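PDB 2XI9: ancillary protein 1 from Streptococcus pyogenes, which serves as the adhesin presented on the streptococcal pilus, carries an internal thioester bond needed for efficient interaction with host cells, and probably binds collagen. Local coordinates for residues A[125-133]-A[142-150]; A[236-247]-A[269-280]. One frame throughout, in Å; residues are numbered along the deposited sequence.

Contact 1. Residues A[125-133]-A[142-150]; sequences VEAYNDFEE and YAKFYYAKN
Tyr128 and Tyr147 face each other in an antiparallel hydrogen-bonded pair, and their side chains form the tight part of this contact. The CB of Tyr147 sits over one face of the Tyr128 ring, 3.5 Å from its CZ. The ring planes are 22° apart but slid, so the rings barely overlap. Tyr128 gets there with CG between its backbone N and carbonyl carbon (chi1 61°), which turns the ring across to the neighbouring strand. Its hydroxyl is held by Ser155. Backbone bonds frame the pair: Tyr128 N to Tyr147 O and Tyr147 N to Tyr128 O are both 2.9 Å. On the other side of the sheet Ala127 CB and Ala148 CB are 4.3 Å apart.

Around Asn129 and Asp130 the strands begin to part, and water 1 lies between Asp130 O and Phe145 N. Asn129 ND2 is hydrogen-bonded to Asp170 OD1. Glu133 returns to the partner chain. Its CG lies over the centre of the Phe145 ring, 3.8 Å from the centroid, with the carboxylate stacked at 8° to the ring. The hydroxyl of Tyr147 donates to the syn lone pair of Glu133 OE1 at 2.7 Å, near the ring plane. The arrangement is an antiparallel strand pair inside a mixed beta-sheet, ended by an Asx motif at Asp130.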
loop_
_atom_site.group_PDB
_atom_site.type_symbol
_atom_site.label_atom_id
_atom_site.label_comp_id
_atom_site.label_asym_id
_atom_site.label_seq_id
_atom_site.Cartn_x
_atom_site.Cartn_y
_atom_site.Cartn_z
ATOM N N VAL A 125 3.904 12.563 0.614
ATOM C CA VAL A 125 4.692 11.935 1.672
ATOM C C VAL A 125 5.990 11.383 1.082
ATOM O O VAL A 125 5.996 10.869 -0.039
ATOM C CB VAL A 125 3.904 10.780 2.331
ATOM C CG1 VAL A 125 4.797 9.969 3.291
ATOM C CG2 VAL A 125 2.696 11.305 3.030
ATOM N N GLU A 126 7.073 11.456 1.845
ATOM C CA GLU A 126 8.367 10.900 1.425
ATOM C C GLU A 126 8.617 9.482 1.925
ATOM O O GLU A 126 8.314 9.145 3.065
ATOM C CB GLU A 126 9.515 11.808 1.867
ATOM C CG GLU A 126 10.874 11.255 1.467
ATOM C CD GLU A 126 11.996 12.224 1.702
ATOM O OE1 GLU A 126 11.844 13.137 2.540
ATOM O OE2 GLU A 126 13.036 12.062 1.042
ATOM N N ALA A 127 9.156 8.630 1.057
ATOM C CA ALA A 127 9.700 7.350 1.484
ATOM C C ALA A 127 11.130 7.291 0.938
ATOM O O ALA A 127 11.475 8.017 0.015
ATOM C CB ALA A 127 8.866 6.177 0.984
ATOM N N TYR A 128 11.960 6.462 1.544
ATOM C CA TYR A 128 13.378 6.414 1.199
ATOM C C TYR A 128 13.982 5.064 1.472
ATOM O O TYR A 128 13.421 4.259 2.235
ATOM C CB TYR A 128 14.181 7.524 1.890
ATOM C CG TYR A 128 14.148 7.454 3.421
ATOM C CD1 TYR A 128 15.165 6.813 4.126
ATOM C CD2 TYR A 128 13.114 8.054 4.155
ATOM C CE1 TYR A 128 15.137 6.729 5.519
ATOM C CE2 TYR A 128 13.080 7.981 5.554
ATOM C CZ TYR A 128 14.103 7.312 6.223
ATOM O OH TYR A 128 14.120 7.230 7.604
ATOM N N ASN A 129 15.085 4.781 0.761
ATOM C CA ASN A 129 15.926 3.617 1.016
ATOM C C ASN A 129 17.193 4.126 1.663
ATOM O O ASN A 129 17.902 4.999 1.125
ATOM C CB ASN A 129 16.234 2.871 -0.292
ATOM C CG ASN A 129 17.062 1.607 -0.094
ATOM O OD1 ASN A 129 17.162 1.058 0.997
ATOM N ND2 ASN A 129 17.674 1.147 -1.182
ATOM N N ASP A 130 17.453 3.610 2.856
ATOM C CA ASP A 130 18.484 4.155 3.691
ATOM C C ASP A 130 19.820 3.579 3.273
ATOM O O ASP A 130 20.142 2.431 3.592
ATOM C CB ASP A 130 18.166 3.842 5.143
ATOM C CG ASP A 130 19.168 4.408 6.139
ATOM O OD1 ASP A 130 20.284 4.825 5.761
ATOM O OD2 ASP A 130 18.820 4.405 7.364
ATOM N N PHE A 131 20.583 4.381 2.555
ATOM C CA PHE A 131 21.916 3.970 2.140
ATOM C C PHE A 131 22.938 4.134 3.270
ATOM O O PHE A 131 24.029 3.589 3.167
ATOM C CB PHE A 131 22.349 4.725 0.874
ATOM C CG PHE A 131 23.815 4.606 0.564
ATOM C CD1 PHE A 131 24.730 5.508 1.100
ATOM C CD2 PHE A 131 24.295 3.575 -0.244
ATOM C CE1 PHE A 131 26.071 5.381 0.844
ATOM C CE2 PHE A 131 25.650 3.469 -0.506
ATOM C CZ PHE A 131 26.520 4.360 0.036
ATOM N N GLU A 132 22.634 4.883 4.333
ATOM C CA GLU A 132 23.622 5.055 5.418
ATOM C C GLU A 132 23.731 3.792 6.252
ATOM O O GLU A 132 24.774 3.489 6.796
ATOM C CB GLU A 132 23.253 6.236 6.319
ATOM C CG GLU A 132 24.410 6.766 7.129
ATOM C CD GLU A 132 23.986 7.883 8.080
ATOM O OE1 GLU A 132 23.185 7.592 8.988
ATOM O OE2 GLU A 132 24.465 9.034 7.915
ATOM N N GLU A 133 22.629 3.070 6.335
ATOM C CA GLU A 133 22.499 1.880 7.144
ATOM C C GLU A 133 23.265 0.751 6.438
ATOM O O GLU A 133 22.946 0.416 5.338
ATOM C CB GLU A 133 21.001 1.555 7.258
ATOM C CG GLU A 133 20.663 0.451 8.205
ATOM C CD GLU A 133 19.233 0.479 8.803
ATOM O OE1 GLU A 133 18.284 1.238 8.420
ATOM O OE2 GLU A 133 19.054 -0.357 9.703
ATOM N N TYR A 142 22.345 -5.947 3.183
ATOM C CA TYR A 142 20.952 -6.203 2.807
ATOM C C TYR A 142 20.507 -5.129 1.822
ATOM O O TYR A 142 19.869 -5.423 0.844
ATOM C CB TYR A 142 20.029 -6.280 4.056
ATOM C CG TYR A 142 18.533 -6.435 3.791
ATOM C CD1 TYR A 142 18.045 -7.514 3.036
ATOM C CD2 TYR A 142 17.617 -5.528 4.276
ATOM C CE1 TYR A 142 16.700 -7.650 2.786
ATOM C CE2 TYR A 142 16.251 -5.663 4.057
ATOM C CZ TYR A 142 15.794 -6.751 3.328
ATOM O OH TYR A 142 14.445 -6.871 3.064
ATOM N N ALA A 143 20.857 -3.879 2.090
ATOM C CA ALA A 143 20.642 -2.781 1.143
ATOM C C ALA A 143 19.155 -2.550 0.744
ATOM O O ALA A 143 18.884 -1.939 -0.302
ATOM C CB ALA A 143 21.537 -3.004 -0.107
ATOM N N LYS A 144 18.212 -2.994 1.571
ATOM C CA LYS A 144 16.777 -2.814 1.339
ATOM C C LYS A 144 16.077 -2.300 2.607
ATOM O O LYS A 144 14.972 -2.706 2.932
ATOM C CB LYS A 144 16.129 -4.101 0.815
ATOM C CG LYS A 144 16.768 -4.704 -0.467
ATOM C CD LYS A 144 16.013 -5.933 -0.878
ATOM C CE LYS A 144 16.754 -6.710 -1.961
ATOM N NZ LYS A 144 18.181 -7.033 -1.554
ATOM N N PHE A 145 16.711 -1.338 3.258
ATOM C CA PHE A 145 16.205 -0.756 4.498
ATOM C C PHE A 145 15.272 0.373 4.099
ATOM O O PHE A 145 15.670 1.540 3.965
ATOM C CB PHE A 145 17.388 -0.269 5.326
ATOM C CG PHE A 145 18.369 -1.340 5.693
ATOM C CD1 PHE A 145 18.088 -2.271 6.663
ATOM C CD2 PHE A 145 19.600 -1.403 5.058
ATOM C CE1 PHE A 145 19.043 -3.258 6.990
ATOM C CE2 PHE A 145 20.513 -2.381 5.350
ATOM C CZ PHE A 145 20.256 -3.289 6.320
ATOM N N TYR A 146 14.018 0.015 3.883
ATOM C CA TYR A 146 13.043 0.964 3.389
ATOM C C TYR A 146 12.217 1.582 4.516
ATOM O O TYR A 146 11.777 0.867 5.444
ATOM C CB TYR A 146 12.072 0.263 2.465
ATOM C CG TYR A 146 12.673 -0.568 1.344
ATOM C CD1 TYR A 146 13.792 -0.130 0.643
ATOM C CD2 TYR A 146 12.097 -1.785 0.976
ATOM C CE1 TYR A 146 14.323 -0.906 -0.430
ATOM C CE2 TYR A 146 12.634 -2.550 -0.093
ATOM C CZ TYR A 146 13.741 -2.110 -0.764
ATOM O OH TYR A 146 14.279 -2.851 -1.818
ATOM N N TYR A 147 11.947 2.877 4.381
ATOM C CA TYR A 147 11.188 3.644 5.350
ATOM C C TYR A 147 10.231 4.620 4.698
ATOM O O TYR A 147 10.463 5.069 3.568
ATOM C CB TYR A 147 12.114 4.451 6.260
ATOM C CG TYR A 147 13.085 3.629 7.072
ATOM C CD1 TYR A 147 14.343 3.333 6.599
ATOM C CD2 TYR A 147 12.746 3.204 8.359
ATOM C CE1 TYR A 147 15.232 2.601 7.341
ATOM C CE2 TYR A 147 13.632 2.456 9.117
ATOM C CZ TYR A 147 14.872 2.143 8.600
ATOM O OH TYR A 147 15.752 1.385 9.347
ATOM N N ALA A 148 9.141 4.924 5.411
ATOM C CA ALA A 148 8.323 6.100 5.083
ATOM C C ALA A 148 8.382 7.101 6.212
ATOM O O ALA A 148 8.527 6.738 7.391
ATOM C CB ALA A 148 6.831 5.719 4.753
ATOM N N LYS A 149 8.231 8.359 5.845
ATOM C CA LYS A 149 8.162 9.437 6.795
ATOM C C LYS A 149 6.710 9.659 7.251
ATOM O O LYS A 149 5.803 9.884 6.429
ATOM C CB LYS A 149 8.736 10.709 6.190
ATOM C CG LYS A 149 10.261 10.629 6.009
ATOM C CD LYS A 149 10.901 11.952 6.137
ATOM C CE LYS A 149 11.492 12.159 7.525
ATOM N NZ LYS A 149 11.709 13.608 7.766
ATOM N N ASN A 150 6.490 9.587 8.565
ATOM C CA ASN A 150 5.220 10.033 9.168
ATOM C C ASN A 150 5.067 11.539 9.151
ATOM O O ASN A 150 6.050 12.287 9.064
ATOM C CB ASN A 150 5.106 9.518 10.604
ATOM C CG ASN A 150 5.201 8.023 10.676
ATOM O OD1 ASN A 150 4.664 7.301 9.817
ATOM N ND2 ASN A 150 5.921 7.533 11.684
HETATM O O HOH W 1 19.110 0.108 2.190
HETATM O O HOH W 2 17.721 -0.081 11.701
#

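Contact 2. Residues A[236-247]-A[269-280]; sequences LTETQLRAATQL and FGDMNDSTLAVA
Gln240 CG is anti to its carbonyl carbon (chi1 -72°), and the extended chain beyond it runs past Thr276 at about a right angle. Thr276 has OG1 anti to the carbonyl carbon (chi1 -55°), which places OG1 3.5 Å from Gln240 CD. Its CG2 lies 3.4 Å from Gln240 O. The two helices pack with their short axes 8.5 Å apart and at 47°.

Both helix starts are capped beside this meeting point. Thr237 and Gln240 form a capping box: Gln240 N donates to Thr237 OG1, and Thr237 N to Gln240 OE1. Asn273 OD1 receives both Thr276 N and Thr276 OG1, each at 2.9 Å. The backbone N comes nearly straight on, while the hydroxyl comes from above the carbonyl plane. Water 3 joins the caps, donating to Gln240 OE1 and accepting from Asn273 ND2. Gln240 NE2 donates to Leu137 O.

The remainder is apolar. Small residues let the helices approach, with Ala244 CB 4.0 Å from Ala280 CB. On one flank Leu236 CD2 and Val279 CG2 meet tip to tip, and Leu241 CD1 touches Val279 CG1. On the other, the selenomethionine at Met272 lays CE against Ala243, 3.6 Å from its CB. Leu247 CD2 meets the selenium at 3.7 Å, and Leu247 CB lies over one face of the Phe269 ring.

No direct hydrogen bond crosses between the segments. Cohesion therefore rests on apolar packing, while the helix starts are capped by their own side chains, Gln240 NE2 is held by Leu137 O, and water 3 links Gln240 to Asn273.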
loop_
_atom_site.group_PDB
_atom_site.type_symbol
_atom_site.label_atom_id
_atom_site.label_comp_id
_atom_site.label_asym_id
_atom_site.label_seq_id
_atom_site.Cartn_x
_atom_site.Cartn_y
_atom_site.Cartn_z
ATOM N N LEU A 236 18.910 -15.113 15.066
ATOM C CA LEU A 236 18.559 -14.155 14.018
ATOM C C LEU A 236 18.858 -12.729 14.445
ATOM O O LEU A 236 18.569 -12.334 15.580
ATOM C CB LEU A 236 17.076 -14.215 13.633
ATOM C CG LEU A 236 16.752 -14.813 12.264
ATOM C CD1 LEU A 236 16.965 -16.344 12.369
ATOM C CD2 LEU A 236 15.341 -14.458 11.894
ATOM N N THR A 237 19.341 -11.934 13.499
ATOM C CA THR A 237 19.607 -10.511 13.742
ATOM C C THR A 237 18.393 -9.687 13.333
ATOM O O THR A 237 17.487 -10.201 12.696
ATOM C CB THR A 237 20.816 -10.052 12.913
ATOM O OG1 THR A 237 20.495 -10.154 11.527
ATOM C CG2 THR A 237 22.089 -10.896 13.243
ATOM N N GLU A 238 18.384 -8.386 13.646
ATOM C CA GLU A 238 17.278 -7.534 13.205
ATOM C C GLU A 238 17.187 -7.531 11.686
ATOM O O GLU A 238 16.097 -7.563 11.098
ATOM C CB GLU A 238 17.478 -6.097 13.719
ATOM C CG GLU A 238 17.034 -5.936 15.177
ATOM C CD GLU A 238 17.090 -4.500 15.702
ATOM O OE1 GLU A 238 16.600 -3.563 15.059
ATOM O OE2 GLU A 238 17.634 -4.311 16.792
ATOM N N THR A 239 18.345 -7.445 11.027
ATOM C CA THR A 239 18.346 -7.380 9.574
ATOM C C THR A 239 17.788 -8.672 8.972
ATOM O O THR A 239 17.060 -8.618 7.995
ATOM C CB THR A 239 19.738 -7.044 9.032
ATOM O OG1 THR A 239 20.071 -5.700 9.433
ATOM C CG2 THR A 239 19.782 -7.130 7.504
ATOM N N GLN A 240 18.131 -9.810 9.564
ATOM C CA GLN A 240 17.641 -11.101 9.088
ATOM C C GLN A 240 16.098 -11.190 9.243
ATOM O O GLN A 240 15.412 -11.642 8.318
ATOM C CB GLN A 240 18.377 -12.255 9.755
ATOM C CG GLN A 240 19.825 -12.400 9.247
ATOM C CD GLN A 240 20.685 -13.342 10.018
ATOM O OE1 GLN A 240 20.398 -13.688 11.167
ATOM N NE2 GLN A 240 21.790 -13.770 9.388
ATOM N N LEU A 241 15.549 -10.759 10.389
ATOM C CA LEU A 241 14.101 -10.763 10.520
ATOM C C LEU A 241 13.458 -9.796 9.531
ATOM O O LEU A 241 12.413 -10.118 8.932
ATOM C CB LEU A 241 13.619 -10.521 11.958
ATOM C CG LEU A 241 12.125 -10.669 12.215
ATOM C CD1 LEU A 241 11.690 -12.116 11.992
ATOM C CD2 LEU A 241 11.743 -10.174 13.689
ATOM N N ARG A 242 14.077 -8.634 9.329
ATOM C CA ARG A 242 13.585 -7.680 8.339
ATOM C C ARG A 242 13.513 -8.321 6.935
ATOM O O ARG A 242 12.524 -8.200 6.235
ATOM C CB ARG A 242 14.462 -6.421 8.343
ATOM C CG ARG A 242 13.875 -5.226 7.583
ATOM C CD ARG A 242 14.645 -3.975 7.912
ATOM N NE ARG A 242 14.029 -2.786 7.309
ATOM C CZ ARG A 242 14.223 -1.549 7.714
ATOM N NH1 ARG A 242 15.029 -1.282 8.739
ATOM N NH2 ARG A 242 13.617 -0.567 7.055
ATOM N N ALA A 243 14.584 -8.982 6.526
ATOM C CA ALA A 243 14.618 -9.655 5.250
ATOM C C ALA A 243 13.566 -10.762 5.144
ATOM O O ALA A 243 12.893 -10.861 4.129
ATOM C CB ALA A 243 15.970 -10.212 4.973
ATOM N N ALA A 244 13.441 -11.577 6.186
ATOM C CA ALA A 244 12.479 -12.665 6.196
ATOM C C ALA A 244 11.088 -12.085 6.023
ATOM O O ALA A 244 10.281 -12.664 5.317
ATOM C CB ALA A 244 12.603 -13.479 7.505
ATOM N N THR A 245 10.811 -10.940 6.693
ATOM C CA THR A 245 9.529 -10.229 6.603
ATOM C C THR A 245 9.305 -9.764 5.162
ATOM O O THR A 245 8.204 -9.921 4.617
ATOM C CB THR A 245 9.415 -9.015 7.659
ATOM O OG1 THR A 245 9.814 -9.468 8.986
ATOM C CG2 THR A 245 8.014 -8.458 7.735
ATOM N N GLN A 246 10.336 -9.198 4.541
ATOM C CA GLN A 246 10.205 -8.708 3.179
ATOM C C GLN A 246 9.869 -9.861 2.222
ATOM O O GLN A 246 9.032 -9.724 1.332
ATOM C CB GLN A 246 11.503 -8.019 2.733
ATOM C CG GLN A 246 11.478 -7.453 1.285
ATOM C CD GLN A 246 10.439 -6.379 1.069
ATOM O OE1 GLN A 246 10.701 -5.211 1.318
ATOM N NE2 GLN A 246 9.277 -6.758 0.539
ATOM N N LEU A 247 10.565 -10.970 2.387
ATOM C CA LEU A 247 10.348 -12.134 1.501
ATOM C C LEU A 247 8.951 -12.741 1.737
ATOM O O LEU A 247 8.325 -13.176 0.819
ATOM C CB LEU A 247 11.461 -13.169 1.699
ATOM C CG LEU A 247 11.359 -14.450 0.861
ATOM C CD1 LEU A 247 11.397 -14.068 -0.612
ATOM C CD2 LEU A 247 12.472 -15.485 1.251
ATOM N N PHE A 269 18.067 -12.241 -2.441
ATOM C CA PHE A 269 17.735 -13.235 -1.433
ATOM C C PHE A 269 18.593 -14.480 -1.494
ATOM O O PHE A 269 18.565 -15.331 -0.594
ATOM C CB PHE A 269 16.216 -13.525 -1.451
ATOM C CG PHE A 269 15.419 -12.394 -0.881
ATOM C CD1 PHE A 269 15.394 -12.211 0.489
ATOM C CD2 PHE A 269 14.761 -11.460 -1.700
ATOM C CE1 PHE A 269 14.739 -11.135 1.078
ATOM C CE2 PHE A 269 14.082 -10.381 -1.118
ATOM C CZ PHE A 269 14.080 -10.217 0.276
ATOM N N GLY A 270 19.377 -14.604 -2.550
ATOM C CA GLY A 270 20.462 -15.556 -2.574
ATOM C C GLY A 270 21.373 -15.511 -1.352
ATOM O O GLY A 270 21.927 -16.531 -0.971
ATOM N N ASP A 271 21.531 -14.336 -0.732
ATOM C CA ASP A 271 22.373 -14.196 0.477
ATOM C C ASP A 271 21.639 -14.585 1.784
ATOM O O ASP A 271 22.210 -14.475 2.869
ATOM C CB ASP A 271 22.827 -12.738 0.621
ATOM C CG ASP A 271 23.938 -12.560 1.651
ATOM O OD1 ASP A 271 24.848 -13.382 1.717
ATOM O OD2 ASP A 271 23.920 -11.568 2.408
HETATM N N MSE A 272 20.381 -15.009 1.702
HETATM C CA MSE A 272 19.642 -15.445 2.897
HETATM C C MSE A 272 20.085 -16.847 3.316
HETATM O O MSE A 272 20.051 -17.788 2.511
HETATM C CB MSE A 272 18.122 -15.410 2.612
HETATM C CG MSE A 272 17.253 -15.749 3.770
HETATM SE SE MSE A 272 15.383 -15.480 3.481
HETATM C CE MSE A 272 15.221 -13.588 3.917
ATOM N N ASN A 273 20.494 -17.001 4.575
ATOM C CA ASN A 273 20.927 -18.309 5.079
ATOM C C ASN A 273 19.725 -19.245 5.424
ATOM O O ASN A 273 18.563 -18.815 5.413
ATOM C CB ASN A 273 21.947 -18.165 6.224
ATOM C CG ASN A 273 21.332 -17.672 7.539
ATOM O OD1 ASN A 273 20.111 -17.676 7.695
ATOM N ND2 ASN A 273 22.192 -17.259 8.497
ATOM N N ASP A 274 20.009 -20.512 5.697
ATOM C CA ASP A 274 18.932 -21.505 5.967
ATOM C C ASP A 274 18.033 -21.125 7.156
ATOM O O ASP A 274 16.808 -21.176 7.038
ATOM C CB ASP A 274 19.526 -22.887 6.234
ATOM C CG ASP A 274 20.129 -23.544 4.987
ATOM O OD1 ASP A 274 19.864 -23.089 3.855
ATOM O OD2 ASP A 274 20.869 -24.537 5.147
ATOM N N SER A 275 18.642 -20.778 8.294
ATOM C CA SER A 275 17.898 -20.302 9.490
ATOM C C SER A 275 16.932 -19.172 9.191
ATOM O O SER A 275 15.822 -19.171 9.698
ATOM C CB SER A 275 18.856 -19.827 10.607
ATOM O OG SER A 275 19.705 -20.866 10.999
ATOM N N THR A 276 17.360 -18.188 8.400
ATOM C CA THR A 276 16.539 -17.031 8.064
ATOM C C THR A 276 15.388 -17.350 7.108
ATOM O O THR A 276 14.234 -16.889 7.301
ATOM C CB THR A 276 17.420 -15.844 7.556
ATOM O OG1 THR A 276 18.434 -15.527 8.540
ATOM C CG2 THR A 276 16.605 -14.657 7.280
ATOM N N LEU A 277 15.649 -18.192 6.110
ATOM C CA LEU A 277 14.584 -18.655 5.251
ATOM C C LEU A 277 13.563 -19.506 6.062
ATOM O O LEU A 277 12.355 -19.477 5.812
ATOM C CB LEU A 277 15.198 -19.434 4.060
ATOM C CG LEU A 277 14.184 -20.011 3.082
ATOM C CD1 LEU A 277 13.366 -18.898 2.434
ATOM C CD2 LEU A 277 14.904 -20.903 2.041
ATOM N N ALA A 278 14.017 -20.249 7.066
ATOM C CA ALA A 278 13.065 -21.045 7.876
ATOM C C ALA A 278 12.104 -20.084 8.617
ATOM O O ALA A 278 10.913 -20.347 8.738
ATOM C CB ALA A 278 13.788 -21.959 8.844
ATOM N N VAL A 279 12.620 -18.954 9.094
ATOM C CA VAL A 279 11.764 -17.950 9.732
ATOM C C VAL A 279 10.812 -17.284 8.726
ATOM O O VAL A 279 9.621 -17.041 9.025
ATOM C CB VAL A 279 12.586 -16.927 10.525
ATOM C CG1 VAL A 279 11.716 -15.701 10.924
ATOM C CG2 VAL A 279 13.207 -17.604 11.735
ATOM N N ALA A 280 11.276 -17.045 7.503
ATOM C CA ALA A 280 10.381 -16.539 6.476
ATOM C C ALA A 280 9.221 -17.528 6.312
ATOM O O ALA A 280 8.071 -17.119 6.205
ATOM C CB ALA A 280 11.112 -16.331 5.156
HETATM O O HOH W 3 20.929 -16.515 10.962
#

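How the contacts relate
Contact 1 comes first along the chain and closes before contact 2 opens. Their centres lie about 18 Å apart. Contact 1 joins strands 127-130 and 146-149 of a seven-stranded mixed sheet. Contact 2 joins helices 238-253 and 274-288 within the thioester domain. The two meet directly through helix 238-253. Arg242 NH1 lies 2.8 Å from Tyr147 OH, a probable hydrogen bond, and Arg242 also makes a cation-pi contact with Tyr147. Tyr142 packs on Ala243 and Gln246. Helix 238-253 is thus shared: it meets contact 1 through these residues and also packs on helix 274-288, so the strand pair and the helix pair are parts of one packed unit.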